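Local atomic coordinates of methanol--corrinoid protein co-methyltransferase (Methanosarcina barkeri, PDB entry 2I2X), a protein that transfers the methyl group of methanol to the cob(I)amide cofactor of its partner MtaC in methanogenesis from methanol. Residues I129-E134 with G167-F172; Q137-K142 with M196-T201; L184-G189 with D442-Y447. All blocks are in the same frame, centred on the assembly; numbering follows the deposited sequence.

Contact 1 (I129-E134 with G167-F172)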
# COMPACT_ATOMS: atom_id res chain seq x y z
N ILE A 129 23.39 6.34 -16.44
CA ILE A 129 24.20 5.21 -16.86
C ILE A 129 25.71 5.53 -16.95
O ILE A 129 26.51 4.64 -17.27
CB ILE A 129 23.69 4.66 -18.21
CG1 ILE A 129 23.76 5.73 -19.31
CG2 ILE A 129 22.31 4.15 -18.06
CD1 ILE A 129 23.57 5.20 -20.74
N ARG A 130 26.11 6.77 -16.67
CA ARG A 130 27.52 7.21 -16.82
C ARG A 130 28.45 6.64 -15.74
O ARG A 130 29.07 7.38 -14.98
CB ARG A 130 27.60 8.74 -16.86
CG ARG A 130 26.76 9.40 -17.96
CD ARG A 130 26.65 10.91 -17.76
NE ARG A 130 26.12 11.26 -16.44
CZ ARG A 130 26.38 12.38 -15.78
NH1 ARG A 130 27.21 13.32 -16.29
NH2 ARG A 130 25.84 12.57 -14.58
N GLU A 131 28.53 5.31 -15.68
CA GLU A 131 29.32 4.60 -14.67
C GLU A 131 29.66 3.16 -15.16
O GLU A 131 28.89 2.57 -15.92
CB GLU A 131 28.53 4.55 -13.37
CG GLU A 131 29.19 3.76 -12.28
CD GLU A 131 28.59 3.99 -10.92
OE1 GLU A 131 27.38 3.73 -10.75
OE2 GLU A 131 29.36 4.41 -10.02
N ASN A 132 30.82 2.64 -14.76
CA ASN A 132 31.13 1.22 -14.93
C ASN A 132 31.41 0.63 -13.59
O ASN A 132 31.29 1.32 -12.58
CB ASN A 132 32.30 0.94 -15.90
CG ASN A 132 33.59 1.68 -15.53
OD1 ASN A 132 34.20 2.33 -16.40
ND2 ASN A 132 34.03 1.58 -14.27
N ARG A 133 31.79 -0.65 -13.58
CA ARG A 133 32.08 -1.38 -12.35
C ARG A 133 33.09 -0.69 -11.40
O ARG A 133 32.90 -0.70 -10.19
CB ARG A 133 32.50 -2.81 -12.71
CG ARG A 133 33.34 -3.57 -11.68
CD ARG A 133 32.99 -5.04 -11.75
NE ARG A 133 34.01 -5.98 -11.27
CZ ARG A 133 34.41 -6.13 -10.01
NH1 ARG A 133 33.93 -5.35 -9.03
NH2 ARG A 133 35.31 -7.05 -9.72
N GLU A 134 34.15 -0.09 -11.93
CA GLU A 134 35.15 0.55 -11.07
C GLU A 134 34.90 2.03 -10.75
O GLU A 134 35.07 2.43 -9.61
CB GLU A 134 36.61 0.31 -11.51
CG GLU A 134 36.86 0.03 -13.01
CD GLU A 134 36.47 -1.39 -13.45
OE1 GLU A 134 35.95 -1.54 -14.59
OE2 GLU A 134 36.68 -2.36 -12.67
N GLY A 167 26.42 12.95 -9.93
CA GLY A 167 27.53 13.87 -9.64
C GLY A 167 27.87 13.95 -8.15
O GLY A 167 27.01 14.27 -7.33
N GLY A 168 29.11 13.65 -7.80
CA GLY A 168 29.56 13.76 -6.41
C GLY A 168 29.23 12.55 -5.54
O GLY A 168 29.55 12.53 -4.34
N LYS A 169 28.60 11.53 -6.12
CA LYS A 169 28.20 10.34 -5.38
C LYS A 169 29.38 9.64 -4.67
O LYS A 169 29.26 9.25 -3.50
CB LYS A 169 27.46 9.40 -6.35
CG LYS A 169 27.13 8.02 -5.84
CD LYS A 169 26.15 7.33 -6.78
CE LYS A 169 26.82 6.46 -7.82
NZ LYS A 169 26.89 5.04 -7.40
N GLU A 170 30.51 9.50 -5.37
CA GLU A 170 31.66 8.75 -4.85
C GLU A 170 32.28 9.41 -3.61
O GLU A 170 32.63 8.73 -2.65
CB GLU A 170 32.70 8.50 -5.97
CG GLU A 170 33.66 9.68 -6.37
CD GLU A 170 32.95 10.92 -6.96
OE1 GLU A 170 32.15 11.57 -6.24
OE2 GLU A 170 33.23 11.27 -8.13
N VAL A 171 32.40 10.73 -3.62
CA VAL A 171 32.95 11.42 -2.46
C VAL A 171 31.93 11.51 -1.32
O VAL A 171 32.31 11.44 -0.15
CB VAL A 171 33.54 12.81 -2.81
CG1 VAL A 171 34.10 13.48 -1.55
CG2 VAL A 171 34.63 12.66 -3.85
N PHE A 172 30.65 11.67 -1.67
CA PHE A 172 29.57 11.62 -0.68
C PHE A 172 29.55 10.29 0.10
O PHE A 172 29.45 10.29 1.33
CB PHE A 172 28.17 11.86 -1.31
CG PHE A 172 27.04 11.47 -0.39
CD1 PHE A 172 26.53 12.38 0.53
CD2 PHE A 172 26.56 10.15 -0.38
CE1 PHE A 172 25.55 12.03 1.41
CE2 PHE A 172 25.57 9.78 0.52
CZ PHE A 172 25.06 10.73 1.42
O HOH W 1 30.14 5.28 -7.54
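Glu131 sits in an extended backbone conformation just after an inverse gamma turn centred on Arg130, and it faces Lys169 in the first turn of helix 169-176, with Gly168 as the N-cap. The turn is marked by Glu131 N bonding to Ile129 O at 2.7 Å. The helix opens with Phe172 N bonding to Gly168 O.

One charged pair carries the contact. The Glu131 chain is extended, with CG anti to the backbone N (chi1 176°), and this sends the carboxylate out from the loop. The Lys169 chain bends at chi3 and chi4 (93° and 95°), which brings NZ round to the carboxylate. The two side chains cross at about a right angle. Glu131 OE1 and Lys169 NZ form a long salt bridge of 3.6 Å. A water also bridges the pair: it donates to Glu131 OE2 at 2.7 Å and accepts a weak bond of 3.3 Å from Lys169 NZ. Glu131 OE2 has its strongest polar partner outside, a salt bridge to Arg159 of a neighbouring subunit, probably MtaC. Lys169 itself lines the corrinoid pocket, and its side chain touches the bound cofactor.

The loop follows strand 119-126 and precedes helix 143-155. Arg130 packs on Tyr143 and Phe146 of that helix, and its NH1 makes a salt bridge to Asp195 of helix 181-210. Phe172 packs on helices 181-210 and 220-230.

Contact 2 (Q137-K142 with M196-T201)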
# COMPACT_ATOMS: atom_id res chain seq x y z
N GLN A 137 31.94 7.70 -14.84
CA GLN A 137 32.41 8.10 -16.14
C GLN A 137 31.46 9.14 -16.69
O GLN A 137 30.81 8.96 -17.73
CB GLN A 137 32.46 6.89 -17.05
CG GLN A 137 33.60 5.94 -16.67
CD GLN A 137 33.97 5.03 -17.81
OE1 GLN A 137 35.06 5.17 -18.39
NE2 GLN A 137 33.05 4.11 -18.18
N LEU A 138 31.40 10.26 -15.98
CA LEU A 138 30.37 11.26 -16.19
C LEU A 138 30.48 11.95 -17.53
O LEU A 138 29.50 12.51 -18.00
CB LEU A 138 30.42 12.29 -15.07
CG LEU A 138 30.22 11.81 -13.63
CD1 LEU A 138 30.20 13.03 -12.73
CD2 LEU A 138 28.92 11.00 -13.47
N ARG A 139 31.67 11.91 -18.12
CA ARG A 139 31.92 12.53 -19.43
C ARG A 139 32.45 11.53 -20.45
O ARG A 139 32.86 11.90 -21.53
CB ARG A 139 32.86 13.72 -19.26
CG ARG A 139 32.29 14.73 -18.26
CD ARG A 139 33.23 15.86 -17.87
NE ARG A 139 32.52 16.70 -16.91
CZ ARG A 139 32.60 18.02 -16.85
NH1 ARG A 139 33.42 18.69 -17.68
NH2 ARG A 139 31.87 18.68 -15.95
N GLY A 140 32.41 10.25 -20.11
CA GLY A 140 32.87 9.20 -21.02
C GLY A 140 32.05 8.88 -22.27
O GLY A 140 31.25 9.69 -22.75
N ASP A 141 32.29 7.66 -22.77
CA ASP A 141 31.70 7.13 -24.00
C ASP A 141 30.22 6.91 -23.83
O ASP A 141 29.48 6.83 -24.81
CB ASP A 141 32.31 5.77 -24.35
CG ASP A 141 33.81 5.81 -24.49
OD1 ASP A 141 34.33 6.80 -25.08
OD2 ASP A 141 34.47 4.84 -24.03
N LYS A 142 29.81 6.76 -22.59
CA LYS A 142 28.43 6.49 -22.30
C LYS A 142 27.58 7.79 -22.36
O LYS A 142 26.35 7.74 -22.51
CB LYS A 142 28.33 5.72 -20.97
CG LYS A 142 27.47 4.44 -20.99
CD LYS A 142 28.23 3.15 -21.29
CE LYS A 142 29.51 3.00 -20.43
NZ LYS A 142 29.29 2.70 -18.97
N MET A 196 25.58 18.92 -12.51
CA MET A 196 24.21 19.28 -12.76
C MET A 196 24.13 20.26 -13.92
O MET A 196 23.26 20.14 -14.78
CB MET A 196 23.57 19.89 -11.52
CG MET A 196 23.20 18.92 -10.45
SD MET A 196 21.77 17.93 -10.86
CE MET A 196 20.46 19.16 -10.89
N GLU A 197 25.03 21.24 -13.94
CA GLU A 197 25.00 22.20 -15.04
C GLU A 197 25.32 21.61 -16.43
O GLU A 197 24.73 22.03 -17.41
CB GLU A 197 25.87 23.40 -14.75
CG GLU A 197 25.78 24.44 -15.87
CD GLU A 197 26.93 25.40 -15.90
OE1 GLU A 197 26.77 26.43 -16.59
OE2 GLU A 197 27.97 25.13 -15.23
N LEU A 198 26.22 20.64 -16.50
CA LEU A 198 26.56 19.97 -17.76
C LEU A 198 25.31 19.31 -18.30
O LEU A 198 24.79 19.67 -19.37
CB LEU A 198 27.61 18.87 -17.52
CG LEU A 198 28.62 18.35 -18.55
CD1 LEU A 198 28.76 16.84 -18.42
CD2 LEU A 198 28.35 18.73 -20.01
N ILE A 199 24.79 18.35 -17.54
CA ILE A 199 23.70 17.52 -18.03
C ILE A 199 22.39 18.28 -18.29
O ILE A 199 21.73 18.03 -19.31
CB ILE A 199 23.50 16.31 -17.10
CG1 ILE A 199 23.10 16.78 -15.70
CG2 ILE A 199 24.79 15.50 -17.05
CD1 ILE A 199 22.76 15.66 -14.78
N TRP A 200 22.05 19.22 -17.42
CA TRP A 200 20.77 19.92 -17.59
C TRP A 200 20.73 20.91 -18.76
O TRP A 200 19.67 21.19 -19.31
CB TRP A 200 20.24 20.48 -16.26
CG TRP A 200 19.66 19.31 -15.44
CD1 TRP A 200 20.27 18.64 -14.40
CD2 TRP A 200 18.42 18.63 -15.69
NE1 TRP A 200 19.47 17.60 -13.98
CE2 TRP A 200 18.34 17.57 -14.75
CE3 TRP A 200 17.37 18.83 -16.59
CZ2 TRP A 200 17.23 16.71 -14.69
CZ3 TRP A 200 16.25 17.97 -16.53
CH2 TRP A 200 16.20 16.93 -15.58
N THR A 201 21.90 21.41 -19.17
CA THR A 201 22.01 22.23 -20.34
C THR A 201 21.67 21.37 -21.55
O THR A 201 20.87 21.76 -22.39
CB THR A 201 23.42 22.78 -20.45
OG1 THR A 201 23.66 23.64 -19.32
CG2 THR A 201 23.63 23.55 -21.79
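Arg139 and Leu198 make most of this small contact, which is by van der Waals touch. The Arg139 chain is extended from CG to NE, and it crosses the Leu198 side chain at a slant. Leu198 lies over one face of the guanidinium, with CG 4.1 Å above the plane and displaced toward the rim. Its CD1 meets Arg139 NE at 4.1 Å. The same methyl approaches the backbone, with Leu198 CD1 at 4.4 Å from Leu138 O. With Leu198 CG anti to the backbone N (chi1 -153°), CD1 reaches the loop.

The hydrogen bonds shape each side separately. On the loop, a type I beta turn runs from Gln137 to Gly140, closed by Gly140 N bonding to Gln137 O at 3.1 Å. Asn458 holds this turn from outside: its OD1 accepts from Leu138 N, and its O takes a weak bond from Arg139 NE. On the helix, Thr201 OG1 donates to Glu197 O at 2.7 Å, one turn back.

Helix 181-210 runs on past the contact. Ile199 and Leu198 also touch Tyr143 of helix 143-155, while Met196 and Glu197 lean on helix 240-259. The turn thus meets helix 181-210 mainly at Leu198, and these two helices pack against the same part of it.

Contact 3 (L184-G189 with D442-Y447)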
# COMPACT_ATOMS: atom_id res chain seq x y z
N LEU A 184 30.77 16.43 2.68
CA LEU A 184 29.38 16.63 2.29
C LEU A 184 29.21 17.89 1.44
O LEU A 184 28.63 17.82 0.35
CB LEU A 184 28.46 16.66 3.52
CG LEU A 184 27.76 15.41 4.09
CD1 LEU A 184 28.27 14.06 3.60
CD2 LEU A 184 27.77 15.49 5.62
N LEU A 185 29.71 19.03 1.95
CA LEU A 185 29.70 20.31 1.21
C LEU A 185 30.32 20.23 -0.18
O LEU A 185 29.80 20.77 -1.17
CB LEU A 185 30.42 21.39 2.00
CG LEU A 185 29.88 22.84 1.99
CD1 LEU A 185 30.93 23.80 2.44
CD2 LEU A 185 29.33 23.28 0.64
N TYR A 186 31.43 19.50 -0.27
CA TYR A 186 32.15 19.43 -1.52
C TYR A 186 31.42 18.52 -2.50
O TYR A 186 31.15 18.93 -3.64
CB TYR A 186 33.59 18.98 -1.26
CG TYR A 186 34.46 18.83 -2.48
CD1 TYR A 186 34.80 19.93 -3.27
CD2 TYR A 186 35.02 17.58 -2.80
CE1 TYR A 186 35.67 19.79 -4.39
CE2 TYR A 186 35.88 17.43 -3.92
CZ TYR A 186 36.19 18.53 -4.69
OH TYR A 186 37.00 18.37 -5.78
N SER A 187 31.12 17.30 -2.07
CA SER A 187 30.42 16.32 -2.92
C SER A 187 29.10 16.81 -3.46
O SER A 187 28.85 16.75 -4.66
CB SER A 187 30.20 14.97 -2.21
OG SER A 187 29.65 15.17 -0.93
N ILE A 188 28.28 17.33 -2.57
CA ILE A 188 26.93 17.72 -2.96
C ILE A 188 26.93 19.13 -3.55
O ILE A 188 26.50 19.37 -4.69
CB ILE A 188 25.92 17.65 -1.75
CG1 ILE A 188 25.97 16.27 -1.06
CG2 ILE A 188 24.54 18.04 -2.18
CD1 ILE A 188 25.23 16.22 0.26
N GLY A 189 27.37 20.08 -2.75
CA GLY A 189 27.38 21.49 -3.16
C GLY A 189 28.28 21.78 -4.36
O GLY A 189 27.87 22.47 -5.27
N ASP A 442 41.71 22.76 -1.73
CA ASP A 442 41.89 21.90 -0.54
C ASP A 442 41.22 20.55 -0.74
O ASP A 442 41.82 19.50 -0.42
CB ASP A 442 41.29 22.54 0.74
CG ASP A 442 42.13 23.68 1.30
OD1 ASP A 442 43.26 23.92 0.81
OD2 ASP A 442 41.66 24.34 2.26
N CYS A 443 39.99 20.56 -1.27
CA CYS A 443 39.21 19.33 -1.38
C CYS A 443 39.73 18.43 -2.48
O CYS A 443 39.83 17.20 -2.29
CB CYS A 443 37.71 19.60 -1.59
SG CYS A 443 36.94 20.41 -0.18
N LEU A 444 40.05 19.05 -3.63
CA LEU A 444 40.62 18.29 -4.74
C LEU A 444 41.76 17.40 -4.22
O LEU A 444 41.76 16.18 -4.44
CB LEU A 444 41.18 19.20 -5.83
CG LEU A 444 41.02 18.80 -7.30
CD1 LEU A 444 42.17 19.33 -8.15
CD2 LEU A 444 40.82 17.31 -7.49
N THR A 445 42.71 17.99 -3.50
CA THR A 445 43.86 17.21 -3.10
C THR A 445 43.51 16.25 -1.97
O THR A 445 43.93 15.09 -1.99
CB THR A 445 45.17 18.06 -2.86
OG1 THR A 445 45.41 18.21 -1.46
CG2 THR A 445 45.13 19.43 -3.57
N LYS A 446 42.75 16.70 -0.99
CA LYS A 446 42.27 15.78 0.07
C LYS A 446 41.53 14.52 -0.46
O LYS A 446 41.89 13.42 -0.09
CB LYS A 446 41.46 16.51 1.14
CG LYS A 446 40.81 15.62 2.19
CD LYS A 446 39.94 16.47 3.14
CE LYS A 446 39.28 15.63 4.21
NZ LYS A 446 40.22 15.22 5.27
N TYR A 447 40.52 14.68 -1.33
CA TYR A 447 39.79 13.49 -1.86
C TYR A 447 40.51 12.67 -2.94
O TYR A 447 40.27 11.47 -3.07
CB TYR A 447 38.30 13.81 -2.17
CG TYR A 447 37.68 14.37 -0.92
CD1 TYR A 447 37.49 13.55 0.20
CD2 TYR A 447 37.40 15.72 -0.80
CE1 TYR A 447 37.00 14.06 1.38
CE2 TYR A 447 36.92 16.25 0.38
CZ TYR A 447 36.72 15.41 1.47
OH TYR A 447 36.22 15.92 2.66
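A chi1 of 179° sets Tyr186 CG anti to the backbone N and carries the ring across from helix 181-210 to helix 436-450. Cys443 points its CB at this ring, and its SG stays beside its own backbone N, off the ring normal. Cys443 CB lies over the centre of one Tyr186 face in a CH-pi contact, though the modelled closeness is doubtful. The sulfur approaches obliquely, and Cys443 SG lies 4.1 Å from the centroid of the Tyr186 ring.

Tyr447 flanks the same ring. The two tyrosine planes are nearly parallel, at 19°, but slid apart with centroids 5.7 Å distant. They touch through Tyr186 CD2 and Tyr447 CD2 at 3.6 Å. The hydroxyl of Tyr447 bonds to Asp180. Tyr186 OH rests near Leu444 CA at 3.8 Å. Replacing Tyr186 with an alanine would probably open a gap between the helices and leave Cys443 and Tyr447 without their aromatic partner.

The segments cross at -102°, with axes 11.0 Å apart at closest approach. The arrangement is a near-perpendicular helix packing with an aromatic wedged in the interface. It joins helix 181-210, which runs on toward strand 213-216 of the parallel sheet, to helix 436-450, the last helix of the chain, consistent with a TIM barrel plus helix bundle.

Contacts 1 and 2 share one loop, and their centres are 12 Å apart. Arg130 ties them together: its O lies 2.9 Å from Gln137 N, and its NH1 lies 3.0 Å from Leu138 O. Both of these are probable hydrogen bonds. Contacts 2 and 3 both use helix 181-210 but do not touch, with nearest atoms about 7 Å apart. Contact 3 meets contact 1 through helix 169-176, where Val171 CG1 packs on Tyr447 CG at 3.7 Å. Contact 1 is closest to the cofactor. The Lys169 side chain is about 3 Å from the bound corrinoid and about 11 Å from a zinc ion. Contact 3 lies away from the annotated sites.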